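Side-chain contacts in putative gamma-glutamylcyclotransferase YkqA (Bacillus subtilis, PDB 2QIK), which is a putative gamma-glutamylcyclotransferase, an enzyme that probably releases the gamma-glutamyl group of its substrate as the cyclic product 5-oxoproline: residues Asn28-Thr33 / Thr211-Phe216; Thr165-Lys170 / Ile241-His246; Ser199-Arg204 / Leu230-Leu235. All coordinates share one frame; numbering follows the deposited sequence.

Interaction 1: Asn28-Thr33 / Thr211-Phe216; sequences NEQART and TYRPAF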
loop_
_atom_site.group_PDB
_atom_site.type_symbol
_atom_site.label_atom_id
_atom_site.label_comp_id
_atom_site.label_asym_id
_atom_site.label_seq_id
_atom_site.Cartn_x
_atom_site.Cartn_y
_atom_site.Cartn_z
ATOM N N ASN A 28 -8.445 6.057 6.242
ATOM C CA ASN A 28 -7.487 5.002 5.967
ATOM C C ASN A 28 -7.190 4.928 4.503
ATOM O O ASN A 28 -8.056 4.711 3.679
ATOM C CB ASN A 28 -8.024 3.649 6.407
ATOM C CG ASN A 28 -8.271 3.546 7.885
ATOM O OD1 ASN A 28 -7.333 3.207 8.665
ATOM N ND2 ASN A 28 -9.437 3.830 8.281
ATOM N N GLU A 29 -5.904 5.033 4.187
ATOM C CA GLU A 29 -5.418 4.794 2.851
ATOM C C GLU A 29 -5.297 3.317 2.519
ATOM O O GLU A 29 -5.332 2.941 1.327
ATOM C CB GLU A 29 -3.987 5.427 2.656
ATOM C CG GLU A 29 -3.966 6.919 2.877
ATOM C CD GLU A 29 -2.570 7.520 2.883
ATOM O OE1 GLU A 29 -2.446 8.682 3.204
ATOM O OE2 GLU A 29 -1.606 6.854 2.481
ATOM N N GLN A 30 -5.153 2.504 3.545
ATOM C CA GLN A 30 -4.929 1.073 3.358
ATOM C C GLN A 30 -6.108 0.362 4.031
ATOM O O GLN A 30 -6.346 0.476 5.234
ATOM C CB GLN A 30 -3.631 0.601 3.978
ATOM C CG GLN A 30 -2.396 1.402 3.478
ATOM C CD GLN A 30 -2.231 1.436 1.984
ATOM O OE1 GLN A 30 -2.676 0.547 1.262
ATOM N NE2 GLN A 30 -1.519 2.493 1.498
ATOM N N ALA A 31 -6.929 -0.328 3.270
ATOM C CA ALA A 31 -8.140 -0.938 3.802
ATOM C C ALA A 31 -8.608 -2.050 2.866
ATOM O O ALA A 31 -8.274 -2.036 1.680
ATOM C CB ALA A 31 -9.248 0.092 3.962
ATOM N N ARG A 32 -9.382 -2.976 3.392
ATOM C CA ARG A 32 -9.889 -4.077 2.578
ATOM C C ARG A 32 -11.175 -4.619 3.184
ATOM O O ARG A 32 -11.453 -4.489 4.360
ATOM C CB ARG A 32 -8.835 -5.219 2.408
ATOM C CG ARG A 32 -8.606 -6.041 3.632
ATOM C CD ARG A 32 -7.515 -7.056 3.432
ATOM N NE ARG A 32 -7.450 -8.005 4.506
ATOM C CZ ARG A 32 -6.634 -9.034 4.542
ATOM N NH1 ARG A 32 -5.785 -9.253 3.563
ATOM N NH2 ARG A 32 -6.725 -9.867 5.540
ATOM N N THR A 33 -11.906 -5.321 2.334
ATOM C CA THR A 33 -13.080 -6.089 2.764
ATOM C C THR A 33 -13.163 -7.368 1.962
ATOM O O THR A 33 -12.828 -7.399 0.792
ATOM C CB THR A 33 -14.334 -5.242 2.665
ATOM O OG1 THR A 33 -15.402 -5.783 3.438
ATOM C CG2 THR A 33 -14.816 -4.975 1.278
ATOM N N THR A 211 2.311 -12.935 0.679
ATOM C CA THR A 211 3.290 -12.495 1.710
ATOM C C THR A 211 3.094 -10.988 1.906
ATOM O O THR A 211 2.712 -10.517 2.978
ATOM C CB THR A 211 4.700 -12.874 1.332
ATOM O OG1 THR A 211 4.810 -14.259 1.006
ATOM C CG2 THR A 211 5.661 -12.553 2.473
ATOM N N TYR A 212 3.372 -10.209 0.860
ATOM C CA TYR A 212 3.101 -8.798 0.770
ATOM C C TYR A 212 2.076 -8.591 -0.325
ATOM O O TYR A 212 1.973 -9.405 -1.262
ATOM C CB TYR A 212 4.336 -7.972 0.381
ATOM C CG TYR A 212 5.401 -7.897 1.467
ATOM C CD1 TYR A 212 5.602 -6.758 2.229
ATOM C CD2 TYR A 212 6.232 -8.990 1.720
ATOM C CE1 TYR A 212 6.522 -6.718 3.214
ATOM C CE2 TYR A 212 7.155 -8.953 2.714
ATOM C CZ TYR A 212 7.318 -7.784 3.481
ATOM O OH TYR A 212 8.254 -7.784 4.484
ATOM N N ARG A 213 1.405 -7.463 -0.271
ATOM C CA ARG A 213 0.604 -6.987 -1.405
ATOM C C ARG A 213 1.198 -5.706 -1.978
ATOM O O ARG A 213 1.798 -4.907 -1.240
ATOM C CB ARG A 213 -0.798 -6.661 -0.961
ATOM C CG ARG A 213 -0.990 -5.648 0.064
ATOM C CD ARG A 213 -2.443 -5.436 0.406
ATOM N NE ARG A 213 -2.623 -4.383 1.275
ATOM C CZ ARG A 213 -2.898 -3.064 0.879
ATOM N NH1 ARG A 213 -3.140 -2.683 -0.346
ATOM N NH2 ARG A 213 -3.065 -2.207 1.769
ATOM N N PRO A 214 1.031 -5.472 -3.290
ATOM C CA PRO A 214 1.280 -4.157 -3.838
ATOM C C PRO A 214 0.346 -3.160 -3.191
ATOM O O PRO A 214 -0.808 -3.490 -2.854
ATOM C CB PRO A 214 1.000 -4.352 -5.323
ATOM C CG PRO A 214 0.845 -5.804 -5.582
ATOM C CD PRO A 214 0.412 -6.390 -4.297
ATOM N N ALA A 215 0.823 -1.946 -2.988
ATOM C CA ALA A 215 0.075 -0.886 -2.402
ATOM C C ALA A 215 0.566 0.423 -2.944
ATOM O O ALA A 215 1.600 0.480 -3.623
ATOM C CB ALA A 215 0.169 -0.937 -0.879
ATOM N N PHE A 216 -0.123 1.508 -2.641
ATOM C CA PHE A 216 0.158 2.815 -3.237
ATOM C C PHE A 216 0.215 3.884 -2.141
ATOM O O PHE A 216 -0.651 3.873 -1.240
ATOM C CB PHE A 216 -0.859 3.182 -4.314
ATOM C CG PHE A 216 -0.849 2.140 -5.391
ATOM C CD1 PHE A 216 0.051 2.176 -6.390
ATOM C CD2 PHE A 216 -1.620 1.000 -5.258
ATOM C CE1 PHE A 216 0.160 1.112 -7.294
ATOM C CE2 PHE A 216 -1.508 -0.064 -6.121
ATOM C CZ PHE A 216 -0.628 0.048 -7.152
HETATM O O HOH W 1 -2.124 5.804 -0.162
HETATM O O HOH W 2 -2.706 1.249 -1.417
#
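Two polar side chains, Gln30 and Arg213, illustrate how two AIG2-like regions of one chain can meet through an amide used at both ends. Arg213 NH2 donates to Gln30 OE1 at 2.8 Å, meeting the carbonyl at a C=O...N angle of 130° and tilted from its plane; the amide and guanidinium planes stand 45° apart. An extended chain from CG to NE carries the arginine across, whereas Gln30 bends at chi2 (-55°), which swings its amide round so that OE1 meets the arginine. Gln30 CB lies at the guanidinium edge, in its plane, 3.6 Å from Arg213 NH2. Gln30 NE2 donates to Phe216 O over 3.2 Å, arriving above that carbonyl's plane, and also bonds Tyr163. Held at both ends, the amide has little freedom to flip. Ala215 closes the tight part, its CB 3.9 Å from Gln30 OE1.

Around the amide this direct grip gives way to water. Gln30 OE1 is shared between Arg213 NH2 and a water that donates to it (2.8 Å) and accepts from Phe216 N. Looser still, a second water donates to Glu29 OE2 and to Phe216 O (2.7 Å), spanning residues whose side chains do not meet. The arrangement is that of a hydrated polar interface between strand 25-34, in the five-stranded antiparallel sheet of the first AIG2-like region, and strand 212-221, in the antiparallel hairpin of the second.

Interaction 2: Thr165-Lys170 / Ile241-His246; sequences TRFTLK and IAPPQH
Phe167 lies against the main chain and proline ring of the linker 241-244, a worked example of how an aromatic side chain on a strand can seat an irregular segment ahead of a helix. Phe167 CB comes within 3.6 Å of Ile241 O, an oxygen that is hydrogen-bonded to Ser175 OG. With chi1 at -67°, CG stands beside the backbone N and opposite the carbonyl carbon, and the ring reaches beyond Ile241 to Pro243. There Phe167 CD2 approaches Pro243 CB at 4.2 Å and Phe167 CE2 approaches Pro243 CG at the same separation, so the CD2-CE2 bond follows the CB-CG bond of the proline.

Ile241 makes a second, lighter contact at the exposed end. Its CB points away from the strand, yet chi1 at 68° turns CG1 back toward it, and the extended chi2 carries Ile241 CD1 to 4.3 Å from Lys170 CG. The lysine turns at chi2 (-77°) and bends again at each later torsion; its aliphatic part meets the isoleucine while NZ leaves the contact to form a salt bridge with Glu238. Between these two contacts, Thr168 and Leu169 form a classic beta bulge opposite Arg176.

Pro244 occupies the N-cap position of helix 245-258. The Phe167 side chain also touches Ile251 of that helix, His270 and Met271 of helix 261-273, and Ala177 of strand 174-180, lodging between the two-stranded antiparallel sheet 164-171/174-180 and the two C-terminal helices.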
loop_
_atom_site.group_PDB
_atom_site.type_symbol
_atom_site.label_atom_id
_atom_site.label_comp_id
_atom_site.label_asym_id
_atom_site.label_seq_id
_atom_site.Cartn_x
_atom_site.Cartn_y
_atom_site.Cartn_z
ATOM N N THR A 165 7.559 2.506 10.049
ATOM C CA THR A 165 8.234 1.265 9.631
ATOM C C THR A 165 8.303 0.314 10.830
ATOM O O THR A 165 8.827 0.646 11.898
ATOM C CB THR A 165 9.625 1.541 9.068
ATOM O OG1 THR A 165 9.525 2.381 7.930
ATOM C CG2 THR A 165 10.334 0.275 8.640
ATOM N N ARG A 166 7.715 -0.863 10.648
ATOM C CA ARG A 166 7.596 -1.842 11.720
ATOM C C ARG A 166 7.852 -3.233 11.203
ATOM O O ARG A 166 7.737 -3.481 10.020
ATOM C CB ARG A 166 6.195 -1.766 12.298
ATOM C CG ARG A 166 5.886 -0.509 13.002
ATOM C CD ARG A 166 4.665 -0.629 13.871
ATOM N NE ARG A 166 4.276 0.646 14.470
ATOM C CZ ARG A 166 4.848 1.128 15.586
ATOM N NH1 ARG A 166 5.747 0.424 16.249
ATOM N NH2 ARG A 166 4.483 2.289 16.040
ATOM N N PHE A 167 8.217 -4.155 12.077
ATOM C CA PHE A 167 8.734 -5.460 11.699
ATOM C C PHE A 167 7.665 -6.514 12.008
ATOM O O PHE A 167 7.735 -7.194 13.025
ATOM C CB PHE A 167 10.075 -5.685 12.389
ATOM C CG PHE A 167 11.071 -4.741 11.849
ATOM C CD1 PHE A 167 11.123 -3.415 12.229
ATOM C CD2 PHE A 167 11.863 -5.158 10.812
ATOM C CE1 PHE A 167 11.958 -2.530 11.549
ATOM C CE2 PHE A 167 12.724 -4.314 10.186
ATOM C CZ PHE A 167 12.740 -3.003 10.508
ATOM N N THR A 168 6.655 -6.575 11.126
ATOM C CA THR A 168 5.434 -7.296 11.393
ATOM C C THR A 168 5.302 -8.614 10.623
ATOM O O THR A 168 4.332 -9.341 10.869
ATOM C CB THR A 168 4.245 -6.435 11.024
ATOM O OG1 THR A 168 4.249 -6.274 9.618
ATOM C CG2 THR A 168 4.236 -5.068 11.662
ATOM N N LEU A 169 6.207 -8.929 9.707
ATOM C CA LEU A 169 6.163 -10.222 8.992
ATOM C C LEU A 169 6.937 -11.209 9.806
ATOM O O LEU A 169 8.123 -11.022 10.020
ATOM C CB LEU A 169 6.773 -10.121 7.590
ATOM C CG LEU A 169 6.631 -11.410 6.812
ATOM C CD1 LEU A 169 5.288 -11.635 6.302
ATOM C CD2 LEU A 169 7.628 -11.400 5.644
ATOM N N LYS A 170 6.283 -12.248 10.278
ATOM C CA LYS A 170 7.015 -13.204 11.090
ATOM C C LYS A 170 7.565 -14.358 10.232
ATOM O O LYS A 170 6.862 -15.037 9.497
ATOM C CB LYS A 170 6.148 -13.602 12.254
ATOM C CG LYS A 170 6.783 -14.627 13.174
ATOM C CD LYS A 170 6.705 -16.008 12.532
ATOM C CE LYS A 170 5.328 -16.450 12.059
ATOM N NZ LYS A 170 4.428 -16.369 13.236
ATOM N N ILE A 241 8.902 -8.435 16.190
ATOM C CA ILE A 241 10.064 -9.090 16.700
ATOM C C ILE A 241 11.286 -8.614 15.929
ATOM O O ILE A 241 11.156 -8.074 14.848
ATOM C CB ILE A 241 9.962 -10.615 16.713
ATOM C CG1 ILE A 241 9.943 -11.195 15.343
ATOM C CG2 ILE A 241 8.747 -11.079 17.466
ATOM C CD1 ILE A 241 9.909 -12.725 15.381
ATOM N N ALA A 242 12.474 -8.838 16.448
ATOM C CA ALA A 242 13.670 -8.365 15.811
ATOM C C ALA A 242 13.927 -9.030 14.444
ATOM O O ALA A 242 13.657 -10.224 14.263
ATOM C CB ALA A 242 14.882 -8.609 16.690
ATOM N N PRO A 243 14.476 -8.253 13.518
ATOM C CA PRO A 243 14.883 -8.835 12.252
ATOM C C PRO A 243 16.180 -9.674 12.418
ATOM O O PRO A 243 16.951 -9.484 13.375
ATOM C CB PRO A 243 15.190 -7.599 11.371
ATOM C CG PRO A 243 15.574 -6.518 12.341
ATOM C CD PRO A 243 14.734 -6.796 13.572
ATOM N N PRO A 244 16.399 -10.633 11.529
ATOM C CA PRO A 244 17.667 -11.356 11.613
ATOM C C PRO A 244 18.807 -10.423 11.186
ATOM O O PRO A 244 18.622 -9.456 10.477
ATOM C CB PRO A 244 17.475 -12.519 10.644
ATOM C CG PRO A 244 16.470 -12.036 9.723
ATOM C CD PRO A 244 15.609 -11.054 10.379
ATOM N N GLN A 245 20.036 -10.758 11.593
ATOM C CA GLN A 245 21.146 -9.853 11.459
ATOM C C GLN A 245 21.516 -9.496 10.041
ATOM O O GLN A 245 21.811 -8.386 9.758
ATOM C CB GLN A 245 22.400 -10.500 12.137
ATOM C CG GLN A 245 23.768 -9.810 12.162
ATOM C CD GLN A 245 24.723 -10.503 13.164
ATOM O OE1 GLN A 245 25.918 -10.667 12.882
ATOM N NE2 GLN A 245 24.181 -10.916 14.351
ATOM N N HIS A 246 21.547 -10.465 9.167
ATOM C CA HIS A 246 21.954 -10.297 7.780
ATOM C C HIS A 246 21.026 -9.256 7.123
ATOM O O HIS A 246 21.508 -8.224 6.534
ATOM C CB HIS A 246 21.905 -11.744 7.158
ATOM C CG HIS A 246 20.517 -12.214 6.737
ATOM N ND1 HIS A 246 19.516 -12.539 7.631
ATOM C CD2 HIS A 246 19.944 -12.340 5.504
ATOM C CE1 HIS A 246 18.417 -12.875 6.987
ATOM N NE2 HIS A 246 18.643 -12.762 5.696
#

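Interaction 3: Ser199-Arg204 / Leu230-Leu235; sequences SYLYKR and LTFLVL
Helix 198-204 packs on the antiparallel hairpin formed by strands 212-221 and 224-234, and Phe232 is the strand residue that meets it. The far end of its ring enters between two consecutive helix residues, Leu201 and Tyr202. Leu201 offers CB, which sits 4.0 Å from Phe232 CZ and equally close to CE1. On the CE2 side the partner is Tyr202, whose CD1 is 4.0 Å from Phe232 CZ and lies near the plane of the phenylalanine ring, at its edge. The two aromatic planes are perpendicular (90°), with centroids 6.0 Å apart, and the pairing as a whole is oblique. The strand already directs the CB of Phe232 at the helix, and chi1 of -67° keeps the ring on that line.

Both residues have further partners. Tyr202 OH is hydrogen-bonded to Glu117 of helix 115-122, which ties down the polar end of the ring, and the Tyr202 side chain also rests on Pro214. A bond from Phe232 O to Tyr133 OH holds the main chain of the phenylalanine. The result is a short helix packed on the face of an antiparallel hairpin, an alpha+beta arrangement within the second AIG2-like region.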
loop_
_atom_site.group_PDB
_atom_site.type_symbol
_atom_site.label_atom_id
_atom_site.label_comp_id
_atom_site.label_asym_id
_atom_site.label_seq_id
_atom_site.Cartn_x
_atom_site.Cartn_y
_atom_site.Cartn_z
ATOM N N SER A 199 8.050 -7.400 -12.248
ATOM C CA SER A 199 7.827 -8.781 -11.869
ATOM C C SER A 199 8.923 -9.313 -10.932
ATOM O O SER A 199 8.628 -10.134 -10.051
ATOM C CB SER A 199 7.584 -9.702 -13.072
ATOM O OG SER A 199 8.715 -9.812 -13.899
ATOM N N TYR A 200 10.148 -8.789 -11.044
ATOM C CA TYR A 200 11.213 -9.116 -10.083
ATOM C C TYR A 200 10.714 -8.734 -8.683
ATOM O O TYR A 200 10.862 -9.496 -7.721
ATOM C CB TYR A 200 12.488 -8.329 -10.433
ATOM C CG TYR A 200 13.466 -8.315 -9.276
ATOM C CD1 TYR A 200 14.226 -9.418 -9.000
ATOM C CD2 TYR A 200 13.534 -7.259 -8.428
ATOM C CE1 TYR A 200 15.024 -9.475 -7.903
ATOM C CE2 TYR A 200 14.339 -7.271 -7.354
ATOM C CZ TYR A 200 15.102 -8.385 -7.066
ATOM O OH TYR A 200 15.939 -8.382 -5.948
ATOM N N LEU A 201 10.154 -7.532 -8.537
ATOM C CA LEU A 201 9.679 -7.099 -7.218
ATOM C C LEU A 201 8.538 -7.964 -6.721
ATOM O O LEU A 201 8.470 -8.296 -5.537
ATOM C CB LEU A 201 9.332 -5.657 -7.207
ATOM C CG LEU A 201 10.482 -4.666 -7.412
ATOM C CD1 LEU A 201 9.979 -3.258 -7.595
ATOM C CD2 LEU A 201 11.420 -4.726 -6.224
ATOM N N TYR A 202 7.601 -8.318 -7.609
ATOM C CA TYR A 202 6.501 -9.174 -7.215
ATOM C C TYR A 202 6.979 -10.501 -6.678
ATOM O O TYR A 202 6.438 -11.053 -5.710
ATOM C CB TYR A 202 5.500 -9.401 -8.331
ATOM C CG TYR A 202 4.414 -8.387 -8.496
ATOM C CD1 TYR A 202 4.644 -7.037 -8.428
ATOM C CD2 TYR A 202 3.090 -8.799 -8.721
ATOM C CE1 TYR A 202 3.599 -6.131 -8.571
ATOM C CE2 TYR A 202 2.068 -7.892 -8.896
ATOM C CZ TYR A 202 2.303 -6.563 -8.799
ATOM O OH TYR A 202 1.327 -5.610 -8.955
ATOM N N LYS A 203 8.038 -11.046 -7.276
ATOM C CA LYS A 203 8.617 -12.312 -6.775
ATOM C C LYS A 203 9.325 -12.099 -5.475
ATOM O O LYS A 203 9.149 -12.873 -4.514
ATOM C CB LYS A 203 9.523 -12.899 -7.880
ATOM C CG LYS A 203 10.218 -14.189 -7.424
ATOM C CD LYS A 203 11.239 -14.747 -8.414
ATOM C CE LYS A 203 12.123 -15.885 -7.837
ATOM N NZ LYS A 203 13.395 -16.003 -8.596
ATOM N N ARG A 204 10.176 -11.083 -5.400
ATOM C CA ARG A 204 10.910 -10.821 -4.152
ATOM C C ARG A 204 9.987 -10.625 -2.964
ATOM O O ARG A 204 10.272 -11.020 -1.862
ATOM C CB ARG A 204 11.795 -9.584 -4.362
ATOM C CG ARG A 204 12.628 -9.251 -3.184
ATOM C CD ARG A 204 13.662 -8.200 -3.473
ATOM N NE ARG A 204 14.351 -7.735 -2.271
ATOM C CZ ARG A 204 15.475 -7.057 -2.268
ATOM N NH1 ARG A 204 16.152 -6.869 -3.388
ATOM N NH2 ARG A 204 15.946 -6.600 -1.147
ATOM N N LEU A 230 4.316 2.983 -6.009
ATOM C CA LEU A 230 4.185 1.584 -5.590
ATOM C C LEU A 230 5.030 1.306 -4.378
ATOM O O LEU A 230 6.185 1.719 -4.277
ATOM C CB LEU A 230 4.715 0.716 -6.699
ATOM C CG LEU A 230 4.843 -0.806 -6.433
ATOM C CD1 LEU A 230 3.440 -1.391 -6.235
ATOM C CD2 LEU A 230 5.523 -1.480 -7.505
ATOM N N THR A 231 4.447 0.580 -3.418
ATOM C CA THR A 231 5.183 -0.030 -2.329
ATOM C C THR A 231 4.582 -1.393 -2.045
ATOM O O THR A 231 3.691 -1.816 -2.768
ATOM C CB THR A 231 5.209 0.963 -1.135
ATOM O OG1 THR A 231 6.224 0.537 -0.218
ATOM C CG2 THR A 231 3.932 1.029 -0.395
ATOM N N PHE A 232 5.121 -2.106 -1.053
ATOM C CA PHE A 232 4.607 -3.405 -0.706
ATOM C C PHE A 232 4.376 -3.432 0.773
ATOM O O PHE A 232 5.183 -2.902 1.557
ATOM C CB PHE A 232 5.581 -4.528 -1.130
ATOM C CG PHE A 232 5.719 -4.657 -2.593
ATOM C CD1 PHE A 232 6.659 -3.920 -3.270
ATOM C CD2 PHE A 232 4.862 -5.467 -3.324
ATOM C CE1 PHE A 232 6.756 -3.983 -4.632
ATOM C CE2 PHE A 232 4.960 -5.561 -4.684
ATOM C CZ PHE A 232 5.906 -4.804 -5.343
ATOM N N LEU A 233 3.221 -4.006 1.178
ATOM C CA LEU A 233 2.814 -4.032 2.639
ATOM C C LEU A 233 2.474 -5.459 3.048
ATOM O O LEU A 233 1.973 -6.231 2.238
ATOM C CB LEU A 233 1.615 -3.106 2.887
ATOM C CG LEU A 233 1.837 -1.652 2.502
ATOM C CD1 LEU A 233 0.524 -0.895 2.585
ATOM C CD2 LEU A 233 2.948 -1.021 3.309
ATOM N N VAL A 234 2.812 -5.794 4.298
ATOM C CA VAL A 234 2.573 -7.120 4.805
ATOM C C VAL A 234 1.099 -7.420 4.898
ATOM O O VAL A 234 0.295 -6.615 5.350
ATOM C CB VAL A 234 3.236 -7.271 6.190
ATOM C CG1 VAL A 234 2.863 -8.561 6.883
ATOM C CG2 VAL A 234 4.722 -7.201 6.070
ATOM N N LEU A 235 0.719 -8.642 4.493
ATOM C CA LEU A 235 -0.655 -9.103 4.584
ATOM C C LEU A 235 -1.060 -9.680 5.906
ATOM O O LEU A 235 -2.144 -9.350 6.413
ATOM C CB LEU A 235 -0.931 -10.084 3.417
ATOM C CG LEU A 235 -1.112 -9.375 2.115
ATOM C CD1 LEU A 235 -0.915 -10.334 0.917
ATOM C CD2 LEU A 235 -2.492 -8.744 2.042
#

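Overall arrangement
Interactions 1 and 3 lie about 11 Å apart, centre to centre, and share the antiparallel hairpin of strands 212-221 and 224-234. Probable backbone hydrogen bonds, Arg213 N to Leu233 O and Thr231 N to Ala215 O, connect them. Interaction 2 is farther away, its centre about 19 Å from that of interaction 1 and 16 Å from that of interaction 3, though Leu169 packs on Tyr212 and Val234. Along the chain, interaction 3 is nested within the loop closed by interaction 2, while interaction 1 alternates with both. The hairpin thus bridges two of the contacts: one strand meets strand 25-34 of the first AIG2-like region, the other meets helix 198-204 within the second.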